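Local coordinates for protein ribonucleoside-diphosphate reductase (PDB 5IM3) that probably catalyses the reduction of ribonucleoside diphosphates to deoxyribonucleotides for DNA synthesis, and binds dATP as an allosteric effector, at residues Ser688-Ser693 with Leu748-Leu753; Asp200-Leu205 with Met228-Ala233. One frame throughout, in Å; residues are numbered along the deposited sequence.

Interaction 1: Ser688-Ser693 with Leu748-Leu753; sequences SMEAIS and LDWAPL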
loop_
_atom_site.group_PDB
_atom_site.type_symbol
_atom_site.label_atom_id
_atom_site.label_comp_id
_atom_site.label_asym_id
_atom_site.label_seq_id
_atom_site.Cartn_x
_atom_site.Cartn_y
_atom_site.Cartn_z
ATOM N N SER A 688 47.195 -13.540 -4.793
ATOM C CA SER A 688 47.871 -12.332 -4.329
ATOM C C SER A 688 47.932 -12.293 -2.807
ATOM O O SER A 688 48.939 -11.863 -2.231
ATOM C CB SER A 688 47.172 -11.088 -4.875
ATOM O OG SER A 688 45.778 -11.135 -4.632
ATOM N N MET A 689 46.871 -12.747 -2.135
ATOM C CA MET A 689 46.905 -12.811 -0.678
ATOM C C MET A 689 47.868 -13.887 -0.197
ATOM O O MET A 689 48.569 -13.696 0.803
ATOM C CB MET A 689 45.503 -13.066 -0.125
ATOM C CG MET A 689 44.859 -11.834 0.483
ATOM S SD MET A 689 45.874 -11.093 1.773
ATOM C CE MET A 689 45.870 -9.383 1.249
ATOM N N GLU A 690 47.910 -15.028 -0.889
ATOM C CA GLU A 690 48.853 -16.079 -0.524
ATOM C C GLU A 690 50.290 -15.585 -0.631
ATOM O O GLU A 690 51.139 -15.941 0.194
ATOM C CB GLU A 690 48.637 -17.302 -1.415
ATOM C CG GLU A 690 49.512 -18.493 -1.052
ATOM C CD GLU A 690 49.388 -19.639 -2.041
ATOM O OE1 GLU A 690 48.707 -19.468 -3.075
ATOM O OE2 GLU A 690 49.977 -20.711 -1.786
ATOM N N ALA A 691 50.583 -14.765 -1.643
ATOM C CA ALA A 691 51.933 -14.238 -1.805
ATOM C C ALA A 691 52.270 -13.244 -0.699
ATOM O O ALA A 691 53.306 -13.365 -0.035
ATOM C CB ALA A 691 52.080 -13.588 -3.180
ATOM N N ILE A 692 51.404 -12.249 -0.488
ATOM C CA ILE A 692 51.624 -11.290 0.591
ATOM C C ILE A 692 51.738 -12.015 1.926
ATOM O O ILE A 692 52.600 -11.694 2.753
ATOM C CB ILE A 692 50.495 -10.240 0.609
ATOM C CG1 ILE A 692 50.491 -9.450 -0.701
ATOM C CG2 ILE A 692 50.656 -9.294 1.797
ATOM C CD1 ILE A 692 49.326 -8.496 -0.850
ATOM N N SER A 693 50.879 -13.010 2.150
ATOM C CA SER A 693 50.886 -13.732 3.420
ATOM C C SER A 693 52.226 -14.411 3.661
ATOM O O SER A 693 52.793 -14.326 4.758
ATOM C CB SER A 693 49.762 -14.763 3.436
ATOM O OG SER A 693 49.960 -15.687 4.484
ATOM N N LEU A 748 52.052 -22.117 -3.533
ATOM C CA LEU A 748 53.397 -21.986 -2.989
ATOM C C LEU A 748 53.759 -23.242 -2.206
ATOM O O LEU A 748 52.937 -24.139 -2.007
ATOM C CB LEU A 748 53.508 -20.751 -2.085
ATOM C CG LEU A 748 53.896 -19.420 -2.736
ATOM C CD1 LEU A 748 52.972 -19.058 -3.889
ATOM C CD2 LEU A 748 53.895 -18.320 -1.686
ATOM N N ASP A 749 55.013 -23.295 -1.761
ATOM C CA ASP A 749 55.502 -24.366 -0.897
ATOM C C ASP A 749 55.638 -23.806 0.513
ATOM O O ASP A 749 56.575 -23.055 0.803
ATOM C CB ASP A 749 56.834 -24.918 -1.395
ATOM C CG ASP A 749 57.386 -26.004 -0.490
ATOM O OD1 ASP A 749 56.587 -26.637 0.236
ATOM O OD2 ASP A 749 58.615 -26.224 -0.500
ATOM N N TRP A 750 54.708 -24.180 1.387
ATOM C CA TRP A 750 54.663 -23.647 2.741
ATOM C C TRP A 750 55.402 -24.512 3.752
ATOM O O TRP A 750 55.661 -24.044 4.866
ATOM C CB TRP A 750 53.209 -23.485 3.190
ATOM C CG TRP A 750 52.484 -22.387 2.479
ATOM C CD1 TRP A 750 51.854 -22.468 1.270
ATOM C CD2 TRP A 750 52.310 -21.040 2.934
ATOM N NE1 TRP A 750 51.301 -21.253 0.943
ATOM C CE2 TRP A 750 51.565 -20.360 1.951
ATOM C CE3 TRP A 750 52.712 -20.343 4.077
ATOM C CZ2 TRP A 750 51.212 -19.017 2.078
ATOM C CZ3 TRP A 750 52.363 -19.011 4.200
ATOM C CH2 TRP A 750 51.620 -18.362 3.208
ATOM N N ALA A 751 55.746 -25.750 3.399
ATOM C CA ALA A 751 56.410 -26.628 4.359
ATOM C C ALA A 751 57.691 -26.027 4.920
ATOM O O ALA A 751 57.889 -26.103 6.145
ATOM C CB ALA A 751 56.678 -27.992 3.710
ATOM N N PRO A 752 58.582 -25.427 4.122
ATOM C CA PRO A 752 59.789 -24.834 4.722
ATOM C C PRO A 752 59.484 -23.668 5.643
ATOM O O PRO A 752 60.140 -23.520 6.683
ATOM C CB PRO A 752 60.609 -24.392 3.500
ATOM C CG PRO A 752 60.067 -25.187 2.359
ATOM C CD PRO A 752 58.610 -25.343 2.652
ATOM N N LEU A 753 58.513 -22.825 5.288
ATOM C CA LEU A 753 58.157 -21.708 6.156
ATOM C C LEU A 753 57.410 -22.182 7.397
ATOM O O LEU A 753 57.563 -21.591 8.473
ATOM C CB LEU A 753 57.318 -20.690 5.384
ATOM C CG LEU A 753 57.006 -19.386 6.121
ATOM C CD1 LEU A 753 58.287 -18.642 6.480
ATOM C CD2 LEU A 753 56.091 -18.503 5.283
#
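The indole of Trp750 presents its edge to the helix carrying Glu690 and Ser693. The Glu690 carboxylate lies almost in the indole plane, the two planes differing by only 4°, and meets the pyrrole side of the ring. There Trp750 NE1 donates to Glu690 OE2 over 3.1 Å in a nearly straight bond (172°), reaching the anti lone pair of that oxygen. Farther round the same edge Glu690 CG is 3.6 Å from Trp750 CZ2, and Ser693 OG is 3.4 Å from Trp750 CH2. Elsewhere round the indole, Trp869 meets it with its ring turned by about 10°, while Tyr694 makes an edge-to-face contact.

Glu690 reaches across because its chain is fully stretched, CG lying opposite the backbone N about the CA-CB bond. OE2 also receives a weak, bent bond from Leu748 N, and OE1 is held by Thr747 OG1, so both carboxylate oxygens are engaged and the group's rotation is restricted. Asp749, just before the turn into the next helix, accepts a weak capping bond at OD1 from Ala751 N. A helix glutamate thus bridges backbone and indole N-H groups of the loop, where a capped helix start packs against helix 679-707 in the barrel domain.

Interaction 2: Asp200-Leu205 with Met228-Ala233; sequences DVNTAL and MDTLRA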
loop_
_atom_site.group_PDB
_atom_site.type_symbol
_atom_site.label_atom_id
_atom_site.label_comp_id
_atom_site.label_asym_id
_atom_site.label_seq_id
_atom_site.Cartn_x
_atom_site.Cartn_y
_atom_site.Cartn_z
ATOM N N ASP A 200 46.713 34.677 -6.528
ATOM C CA ASP A 200 45.622 34.155 -7.340
ATOM C C ASP A 200 45.984 34.033 -8.817
ATOM O O ASP A 200 45.104 33.739 -9.633
ATOM C CB ASP A 200 44.368 35.025 -7.175
ATOM C CG ASP A 200 44.656 36.507 -7.308
ATOM O OD1 ASP A 200 45.552 36.875 -8.093
ATOM O OD2 ASP A 200 43.981 37.303 -6.622
ATOM N N VAL A 201 47.251 34.245 -9.182
ATOM C CA VAL A 201 47.687 33.866 -10.521
ATOM C C VAL A 201 47.946 32.366 -10.574
ATOM O O VAL A 201 47.725 31.728 -11.610
ATOM C CB VAL A 201 48.934 34.665 -10.948
ATOM C CG1 VAL A 201 50.196 34.101 -10.310
ATOM C CG2 VAL A 201 49.068 34.679 -12.459
ATOM N N ASN A 202 48.413 31.782 -9.468
ATOM C CA ASN A 202 48.592 30.335 -9.408
ATOM C C ASN A 202 47.247 29.623 -9.342
ATOM O O ASN A 202 47.038 28.615 -10.028
ATOM C CB ASN A 202 49.456 29.965 -8.202
ATOM C CG ASN A 202 49.697 28.472 -8.094
ATOM O OD1 ASN A 202 48.909 27.746 -7.488
ATOM N ND2 ASN A 202 50.793 28.005 -8.679
ATOM N N THR A 203 46.321 30.137 -8.528
ATOM C CA THR A 203 44.994 29.536 -8.450
ATOM C C THR A 203 44.285 29.598 -9.796
ATOM O O THR A 203 43.507 28.697 -10.131
ATOM C CB THR A 203 44.155 30.230 -7.372
ATOM O OG1 THR A 203 43.793 31.545 -7.809
ATOM C CG2 THR A 203 44.927 30.328 -6.054
ATOM N N ALA A 204 44.545 30.646 -10.583
ATOM C CA ALA A 204 43.998 30.710 -11.933
ATOM C C ALA A 204 44.587 29.615 -12.815
ATOM O O ALA A 204 43.876 29.016 -13.630
ATOM C CB ALA A 204 44.260 32.089 -12.538
ATOM N N LEU A 205 45.885 29.342 -12.670
ATOM C CA LEU A 205 46.488 28.220 -13.382
ATOM C C LEU A 205 45.866 26.899 -12.949
ATOM O O LEU A 205 45.632 26.012 -13.775
ATOM C CB LEU A 205 47.998 28.194 -13.147
ATOM C CG LEU A 205 48.876 28.659 -14.309
ATOM C CD1 LEU A 205 48.629 30.123 -14.632
ATOM C CD2 LEU A 205 50.338 28.416 -13.981
ATOM N N MET A 228 51.651 22.863 -6.411
ATOM C CA MET A 228 52.868 22.731 -5.620
ATOM C C MET A 228 53.669 24.025 -5.593
ATOM O O MET A 228 54.424 24.268 -4.644
ATOM C CB MET A 228 53.721 21.595 -6.183
ATOM C CG MET A 228 54.798 21.093 -5.239
ATOM S SD MET A 228 54.145 19.982 -3.980
ATOM C CE MET A 228 53.657 18.591 -5.005
ATOM N N ASP A 229 53.525 24.865 -6.622
ATOM C CA ASP A 229 54.281 26.112 -6.667
ATOM C C ASP A 229 53.905 27.023 -5.505
ATOM O O ASP A 229 54.769 27.697 -4.933
ATOM C CB ASP A 229 54.044 26.816 -8.004
ATOM C CG ASP A 229 55.184 27.737 -8.390
ATOM O OD1 ASP A 229 56.357 27.328 -8.249
ATOM O OD2 ASP A 229 54.909 28.870 -8.837
ATOM N N THR A 230 52.620 27.056 -5.141
ATOM C CA THR A 230 52.199 27.840 -3.984
ATOM C C THR A 230 52.753 27.252 -2.694
ATOM O O THR A 230 53.155 27.991 -1.788
ATOM C CB THR A 230 50.672 27.910 -3.912
ATOM O OG1 THR A 230 50.151 28.396 -5.152
ATOM C CG2 THR A 230 50.226 28.834 -2.783
ATOM N N LEU A 231 52.775 25.921 -2.593
ATOM C CA LEU A 231 53.286 25.274 -1.389
ATOM C C LEU A 231 54.771 25.560 -1.198
ATOM O O LEU A 231 55.215 25.859 -0.083
ATOM C CB LEU A 231 53.038 23.767 -1.461
ATOM C CG LEU A 231 51.654 23.263 -1.039
ATOM C CD1 LEU A 231 50.547 23.869 -1.885
ATOM C CD2 LEU A 231 51.615 21.744 -1.112
ATOM N N ARG A 232 55.553 25.474 -2.276
ATOM C CA ARG A 232 56.986 25.732 -2.175
ATOM C C ARG A 232 57.252 27.154 -1.695
ATOM O O ARG A 232 58.060 27.373 -0.785
ATOM C CB ARG A 232 57.660 25.479 -3.523
ATOM C CG ARG A 232 57.657 24.020 -3.950
ATOM C CD ARG A 232 58.525 23.795 -5.176
ATOM N NE ARG A 232 57.986 24.457 -6.363
ATOM C CZ ARG A 232 57.337 23.840 -7.346
ATOM N NH1 ARG A 232 57.139 22.529 -7.310
ATOM N NH2 ARG A 232 56.888 24.541 -8.379
ATOM N N ALA A 233 56.569 28.135 -2.288
ATOM C CA ALA A 233 56.736 29.516 -1.851
ATOM C C ALA A 233 56.292 29.691 -0.406
ATOM O O ALA A 233 56.976 30.346 0.390
ATOM C CB ALA A 233 55.950 30.454 -2.767
#
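Asn202 and Thr230 approach each other obliquely, with the threonine hydroxyl over the face of the amide. Thr230 OG1 donates to Asn202 OD1 at 2.7 Å, but the C=O...donor angle is 89° and the donor stands 84° out of the carbonyl plane, so this short bond misses the lone-pair directions. The position over the face also brings Thr230 OG1 to 3.0 Å from Asn202 CG. Asn202 CG is anti to the backbone N, which extends the amide toward the other helix, where the nearest CA atoms, those of Asn202 and Thr230, are 7.0 Å apart.

This side-chain hydrogen bond links helices 198-210 and 219-239 within the helical part of the second ATP cone domain, with 116 Å² buried in total. On the amide's nitrogen side, Asn202 ND2 passes 3.5 Å from Asp229 CB and donates to Leu226 O, so both polar ends of the amide have partners on helix 219-239. The amide and the Asp229 carboxylate are turned 32° against each other. Asp229 directs its charge elsewhere: Arg232 NH2 meets Asp229 OD1 in a salt bridge at 2.8 Å, from the anti side and somewhat out of the carboxylate plane, while OD2 pairs with Arg164 of helix 162-173.

Overall arrangement
Interaction 2 comes first along the chain and closes before interaction 1 opens, so the two are in series. Their centres lie 48 Å apart, and they share no helix or strand. Interaction 2 pairs helices 198-210 and 219-239 of the second ATP cone, whereas interaction 1 joins helix 679-707 to the lead-in of helix 751-757 in the barrel domain, where side chains of helix 679-707 also touch strand 659-663 of the mixed sheet. Neither touches another chain or an annotated nucleotide site. With about 28 Å between their nearest atoms, the two do not touch, and each is packing within its own domain.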